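Local coordinates for extracellular solute-binding protein, family 1 (Bifidobacterium longum subsp. infantis, PDB 6FTH) that probably binds human milk oligosaccharides outside the cell and delivers them to an ABC transporter for import, at residues A[253-258]-A[485-490]; A[471-476]-A[492-497]. All coordinates share one frame; numbering follows the deposited sequence.

Following the chain from the N terminus, helix 249-263 comes first, then, after nearly two hundred residues, the long helix 457-484, a two-glycine turn and helix 487-500. Contact 1 (253-258 with 485-490) is the long-range closure: it brings the start of helix 487-500 back onto helix 249-263 over 226 intervening residues that include both helices and strands. Contact 2 (471-476 with 492-497) closes a short loop of 15 residues, the hairpin of helices 457-484 and 487-500. The two cross, their segments alternating along the chain, and their centres lie about 13 Å apart. Together they pack three helices, with helix 487-500 common to both contacts.

Contact 1 of 2, residues A[253-258]-A[485-490]; sequences QVIKYY and GGIDEE
Lys256 NZ donates to Asp488 OD2 at 2.8 Å, on the syn lone pair of that oxygen, and makes a second, weak bond to OD1 of the same carboxylate at 3.2 Å. Both oxygens of Asp488 thus face one ammonium group in a lopsided fork. The lysine reaches it by a bend at chi3 (82°) in an otherwise extended chain, and the two side chains meet at about a right angle. Beneath the ion pair, the aliphatic part of the lysine rests on Ile487: Lys256 CG lies 3.5 Å from Ile487 CG2, a tight carbon contact. The other branch of Ile487 points deeper. With its CG1 anti to the backbone N (chi1 -172°), the chain runs out to CD1, which sits 3.7 Å from Ile255 CG2 and 3.9 Å from both CB and CD1 of Ile255. Trp481 of helix 457-484 touches both isoleucines, joining their contact to the neighbouring helix. Replacing Lys256 by an alanine is likely to leave Asp488 without this cationic mate and to open one flank of Ile487 CG2. Gly485, with positive phi, ends the preceding helical run, and Gly486 is the N-cap residue of helix 487-500; the turn places Ile487 and Asp488 in the first turn of the new helix, where the isoleucine points at helix 249-263 and the carboxylate end of the aspartate reaches it. The chemistry is therefore layered: buried isoleucines supply apolar packing, while the more exposed Lys256-Asp488 pair adds a charge link between helices far apart in sequence.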
loop_
_atom_site.group_PDB
_atom_site.type_symbol
_atom_site.label_atom_id
_atom_site.label_comp_id
_atom_site.label_asym_id
_atom_site.label_seq_id
_atom_site.Cartn_x
_atom_site.Cartn_y
_atom_site.Cartn_z
ATOM N N GLN A 253 4.305 19.349 15.574
ATOM C CA GLN A 253 4.641 18.658 16.814
ATOM C C GLN A 253 5.361 17.340 16.554
ATOM O O GLN A 253 6.286 16.987 17.295
ATOM C CB GLN A 253 3.387 18.465 17.659
ATOM C CG GLN A 253 2.803 19.796 18.200
ATOM C CD GLN A 253 3.883 20.750 18.727
ATOM O OE1 GLN A 253 4.760 20.347 19.494
ATOM N NE2 GLN A 253 3.844 22.011 18.282
ATOM N N VAL A 254 4.945 16.597 15.523
ATOM C CA VAL A 254 5.656 15.372 15.159
ATOM C C VAL A 254 7.102 15.689 14.809
ATOM O O VAL A 254 8.036 14.993 15.235
ATOM C CB VAL A 254 4.954 14.663 13.995
ATOM C CG1 VAL A 254 5.838 13.559 13.444
ATOM C CG2 VAL A 254 3.631 14.114 14.457
ATOM N N ILE A 255 7.308 16.734 13.999
ATOM C CA ILE A 255 8.661 17.117 13.608
ATOM C C ILE A 255 9.498 17.488 14.832
ATOM O O ILE A 255 10.662 17.067 14.961
ATOM C CB ILE A 255 8.604 18.252 12.571
ATOM C CG1 ILE A 255 8.088 17.716 11.232
ATOM C CG2 ILE A 255 9.999 18.852 12.405
ATOM C CD1 ILE A 255 7.721 18.776 10.220
ATOM N N LYS A 256 8.928 18.256 15.760
ATOM C CA LYS A 256 9.680 18.660 16.942
ATOM C C LYS A 256 10.034 17.450 17.804
ATOM O O LYS A 256 11.136 17.385 18.363
ATOM C CB LYS A 256 8.893 19.695 17.734
ATOM C CG LYS A 256 8.856 21.059 17.046
ATOM C CD LYS A 256 8.146 22.099 17.905
ATOM C CE LYS A 256 9.075 22.686 18.953
ATOM N NZ LYS A 256 8.458 23.863 19.625
ATOM N N TYR A 257 9.113 16.487 17.917
ATOM C CA TYR A 257 9.389 15.276 18.689
ATOM C C TYR A 257 10.530 14.503 18.064
ATOM O O TYR A 257 11.465 14.084 18.766
ATOM C CB TYR A 257 8.122 14.421 18.794
ATOM C CG TYR A 257 8.263 13.152 19.613
ATOM C CD1 TYR A 257 8.484 13.205 20.978
ATOM C CD2 TYR A 257 8.132 11.919 19.020
ATOM C CE1 TYR A 257 8.601 12.049 21.723
ATOM C CE2 TYR A 257 8.236 10.764 19.758
ATOM C CZ TYR A 257 8.449 10.840 21.103
ATOM O OH TYR A 257 8.556 9.677 21.833
ATOM N N TYR A 258 10.473 14.301 16.740
ATOM C CA TYR A 258 11.570 13.610 16.060
ATOM C C TYR A 258 12.877 14.356 16.239
ATOM O O TYR A 258 13.928 13.734 16.426
ATOM C CB TYR A 258 11.286 13.402 14.581
ATOM C CG TYR A 258 10.480 12.143 14.293
ATOM C CD1 TYR A 258 10.903 10.893 14.750
ATOM C CD2 TYR A 258 9.290 12.201 13.574
ATOM C CE1 TYR A 258 10.172 9.739 14.471
ATOM C CE2 TYR A 258 8.562 11.062 13.306
ATOM C CZ TYR A 258 8.998 9.834 13.756
ATOM O OH TYR A 258 8.292 8.699 13.474
ATOM N N GLY A 485 16.757 21.137 13.625
ATOM C CA GLY A 485 15.940 22.115 14.312
ATOM C C GLY A 485 15.559 23.280 13.408
ATOM O O GLY A 485 15.784 23.272 12.195
ATOM N N GLY A 486 14.953 24.292 14.031
ATOM C CA GLY A 486 14.634 25.541 13.364
ATOM C C GLY A 486 13.170 25.744 13.042
ATOM O O GLY A 486 12.812 26.814 12.528
ATOM N N ILE A 487 12.304 24.775 13.341
ATOM C CA ILE A 487 10.938 24.813 12.816
ATOM C C ILE A 487 10.167 26.022 13.348
ATOM O O ILE A 487 9.412 26.664 12.605
ATOM C CB ILE A 487 10.196 23.480 13.054
ATOM C CG1 ILE A 487 8.853 23.486 12.325
ATOM C CG2 ILE A 487 9.953 23.219 14.535
ATOM C CD1 ILE A 487 8.218 22.093 12.228
ATOM N N ASP A 488 10.335 26.362 14.628
ATOM C CA ASP A 488 9.469 27.374 15.219
ATOM C C ASP A 488 9.613 28.711 14.499
ATOM O O ASP A 488 8.616 29.389 14.230
ATOM C CB ASP A 488 9.757 27.534 16.710
ATOM C CG ASP A 488 9.122 26.431 17.574
ATOM O OD1 ASP A 488 8.097 25.834 17.181
ATOM O OD2 ASP A 488 9.648 26.188 18.677
ATOM N N GLU A 489 10.836 29.098 14.152
ATOM C CA GLU A 489 11.041 30.396 13.522
ATOM C C GLU A 489 10.839 30.376 12.007
ATOM O O GLU A 489 10.725 31.442 11.400
ATOM C CB GLU A 489 12.439 30.928 13.866
ATOM C CG GLU A 489 13.580 30.053 13.379
ATOM C CD GLU A 489 14.140 29.111 14.452
ATOM O OE1 GLU A 489 13.383 28.657 15.345
ATOM O OE2 GLU A 489 15.357 28.828 14.390
ATOM N N GLU A 490 10.805 29.200 11.375
ATOM C CA GLU A 490 10.605 29.095 9.934
ATOM C C GLU A 490 9.202 28.633 9.549
ATOM O O GLU A 490 8.878 28.602 8.357
ATOM C CB GLU A 490 11.648 28.141 9.326
ATOM C CG GLU A 490 13.065 28.638 9.559
ATOM C CD GLU A 490 14.129 27.764 8.966
ATOM O OE1 GLU A 490 13.831 26.682 8.414
ATOM O OE2 GLU A 490 15.305 28.168 9.046
#

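Contact 2 of 2, residues A[471-476]-A[492-497]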
loop_
_atom_site.group_PDB
_atom_site.type_symbol
_atom_site.label_atom_id
_atom_site.label_comp_id
_atom_site.label_asym_id
_atom_site.label_seq_id
_atom_site.Cartn_x
_atom_site.Cartn_y
_atom_site.Cartn_z
ATOM N N SER A 471 5.867 19.406 -2.856
ATOM C CA SER A 471 6.613 18.306 -2.260
ATOM C C SER A 471 8.086 18.649 -2.099
ATOM O O SER A 471 8.711 18.228 -1.115
ATOM C CB SER A 471 6.415 17.031 -3.069
ATOM O OG SER A 471 6.850 17.169 -4.393
ATOM N N ASN A 472 8.655 19.417 -3.035
ATOM C CA ASN A 472 10.059 19.800 -2.910
ATOM C C ASN A 472 10.292 20.592 -1.631
ATOM O O ASN A 472 11.264 20.351 -0.905
ATOM C CB ASN A 472 10.506 20.643 -4.104
ATOM C CG ASN A 472 10.494 19.889 -5.422
ATOM O OD1 ASN A 472 10.726 18.684 -5.478
ATOM N ND2 ASN A 472 10.249 20.625 -6.508
ATOM N N VAL A 473 9.409 21.548 -1.335
ATOM C CA VAL A 473 9.548 22.341 -0.122
ATOM C C VAL A 473 9.347 21.469 1.105
ATOM O O VAL A 473 10.133 21.521 2.054
ATOM C CB VAL A 473 8.563 23.528 -0.139
ATOM C CG1 VAL A 473 8.591 24.312 1.174
ATOM C CG2 VAL A 473 8.845 24.439 -1.356
ATOM N N VAL A 474 8.272 20.676 1.116
ATOM C CA VAL A 474 7.948 19.875 2.293
ATOM C C VAL A 474 9.099 18.936 2.628
ATOM O O VAL A 474 9.506 18.825 3.793
ATOM C CB VAL A 474 6.634 19.097 2.074
ATOM C CG1 VAL A 474 6.395 18.091 3.228
ATOM C CG2 VAL A 474 5.441 20.040 2.001
ATOM N N MET A 475 9.615 18.234 1.619
ATOM C CA MET A 475 10.637 17.221 1.863
ATOM C C MET A 475 11.908 17.871 2.393
ATOM O O MET A 475 12.508 17.386 3.359
ATOM C CB MET A 475 10.896 16.444 0.567
ATOM C CG MET A 475 12.080 15.485 0.580
ATOM S SD MET A 475 12.265 14.502 -0.950
ATOM C CE MET A 475 11.485 15.584 -2.153
ATOM N N GLN A 476 12.314 18.992 1.790
ATOM C CA GLN A 476 13.531 19.667 2.221
ATOM C C GLN A 476 13.386 20.221 3.632
ATOM O O GLN A 476 14.246 19.992 4.490
ATOM C CB GLN A 476 13.885 20.775 1.223
ATOM C CG GLN A 476 15.214 21.462 1.492
ATOM C CD GLN A 476 15.108 22.617 2.477
ATOM O OE1 GLN A 476 15.775 22.630 3.520
ATOM N NE2 GLN A 476 14.279 23.606 2.142
ATOM N N ASP A 492 5.991 29.815 9.938
ATOM C CA ASP A 492 5.053 30.722 9.278
ATOM C C ASP A 492 5.427 30.943 7.812
ATOM O O ASP A 492 4.567 30.894 6.925
ATOM C CB ASP A 492 4.999 32.042 10.046
ATOM C CG ASP A 492 4.073 33.062 9.392
ATOM O OD1 ASP A 492 2.841 32.868 9.442
ATOM O OD2 ASP A 492 4.577 34.058 8.828
ATOM N N ALA A 493 6.709 31.158 7.524
ATOM C CA ALA A 493 7.095 31.371 6.136
ATOM C C ALA A 493 6.837 30.120 5.304
ATOM O O ALA A 493 6.423 30.207 4.146
ATOM C CB ALA A 493 8.567 31.770 6.063
ATOM N N TYR A 494 7.091 28.941 5.874
ATOM C CA TYR A 494 6.839 27.710 5.138
ATOM C C TYR A 494 5.360 27.571 4.788
ATOM O O TYR A 494 5.022 27.209 3.654
ATOM C CB TYR A 494 7.349 26.528 5.972
ATOM C CG TYR A 494 6.678 25.182 5.802
ATOM C CD1 TYR A 494 7.124 24.293 4.866
ATOM C CD2 TYR A 494 5.662 24.779 6.658
ATOM C CE1 TYR A 494 6.548 23.054 4.730
ATOM C CE2 TYR A 494 5.073 23.537 6.539
ATOM C CZ TYR A 494 5.524 22.682 5.579
ATOM O OH TYR A 494 4.978 21.435 5.426
ATOM N N CYS A 495 4.475 27.861 5.749
ATOM C CA CYS A 495 3.040 27.739 5.511
ATOM C C CYS A 495 2.604 28.693 4.406
ATOM O O CYS A 495 1.859 28.312 3.500
ATOM C CB CYS A 495 2.267 28.013 6.802
ATOM S SG CYS A 495 2.407 26.690 8.044
ATOM N N LYS A 496 3.105 29.920 4.437
ATOM C CA LYS A 496 2.766 30.855 3.372
ATOM C C LYS A 496 3.325 30.387 2.037
ATOM O O LYS A 496 2.689 30.551 0.993
ATOM C CB LYS A 496 3.302 32.235 3.731
ATOM C CG LYS A 496 2.628 32.854 4.924
ATOM C CD LYS A 496 3.387 34.112 5.331
ATOM C CE LYS A 496 2.501 35.116 6.026
ATOM N NZ LYS A 496 2.079 34.655 7.359
ATOM N N GLN A 497 4.516 29.793 2.048
ATOM C CA GLN A 497 5.093 29.298 0.809
ATOM C C GLN A 497 4.227 28.202 0.193
ATOM O O GLN A 497 4.001 28.190 -1.022
ATOM C CB GLN A 497 6.540 28.813 1.026
ATOM C CG GLN A 497 7.257 28.419 -0.252
ATOM C CD GLN A 497 8.725 28.091 -0.040
ATOM O OE1 GLN A 497 9.188 27.943 1.086
ATOM N NE2 GLN A 497 9.461 27.992 -1.127
#
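Val473 meets the flat amide of Gln497 with both methyl groups: CG2 stands 3.6 Å from Gln497 NE2, and CG1 lies 3.7 Å from Gln497 OE1. The two side chains approach from opposite directions. Gln497 gets there with CG anti to its backbone N (chi1 -174°) and a chain extended beyond CG, carrying the amide across to the valine. These are van der Waals contacts: the amide lies with a face over the two methyls, its oxygen end at CG1 and its nitrogen end at CG2, without being bonded by them. The same Val473 CG1 also reaches the edge of the Tyr494 ring, 4.0 Å from CD1. Val474 CG2 comes to that ring near its plane as well, but farther out, 3.7 Å from the hydroxyl oxygen OH, so the two valines meet different parts of the tyrosine rim. Around this first shell, other groups fix the tyrosine. Its OH is hydrogen-bonded to the carbonyl oxygen of Leu246, giving the buried phenol a polar partner, while Trp481 packs edge-to-face with the ring and Tyr251 of helix 249-263 touches it. Leu498, from the same helix as Tyr494, touches both valines, and Leu501 just beyond its end also reaches Val473. The segment axes approach to 10.9 Å, and their directions differ by 159°, nearly antiparallel; at this spacing the long tyrosine and glutamine side chains bridge to the short valines. Such packing is that of an alpha-alpha hairpin, here formed by helices 457-484 and 487-500 near the C terminus of a solute-binding protein.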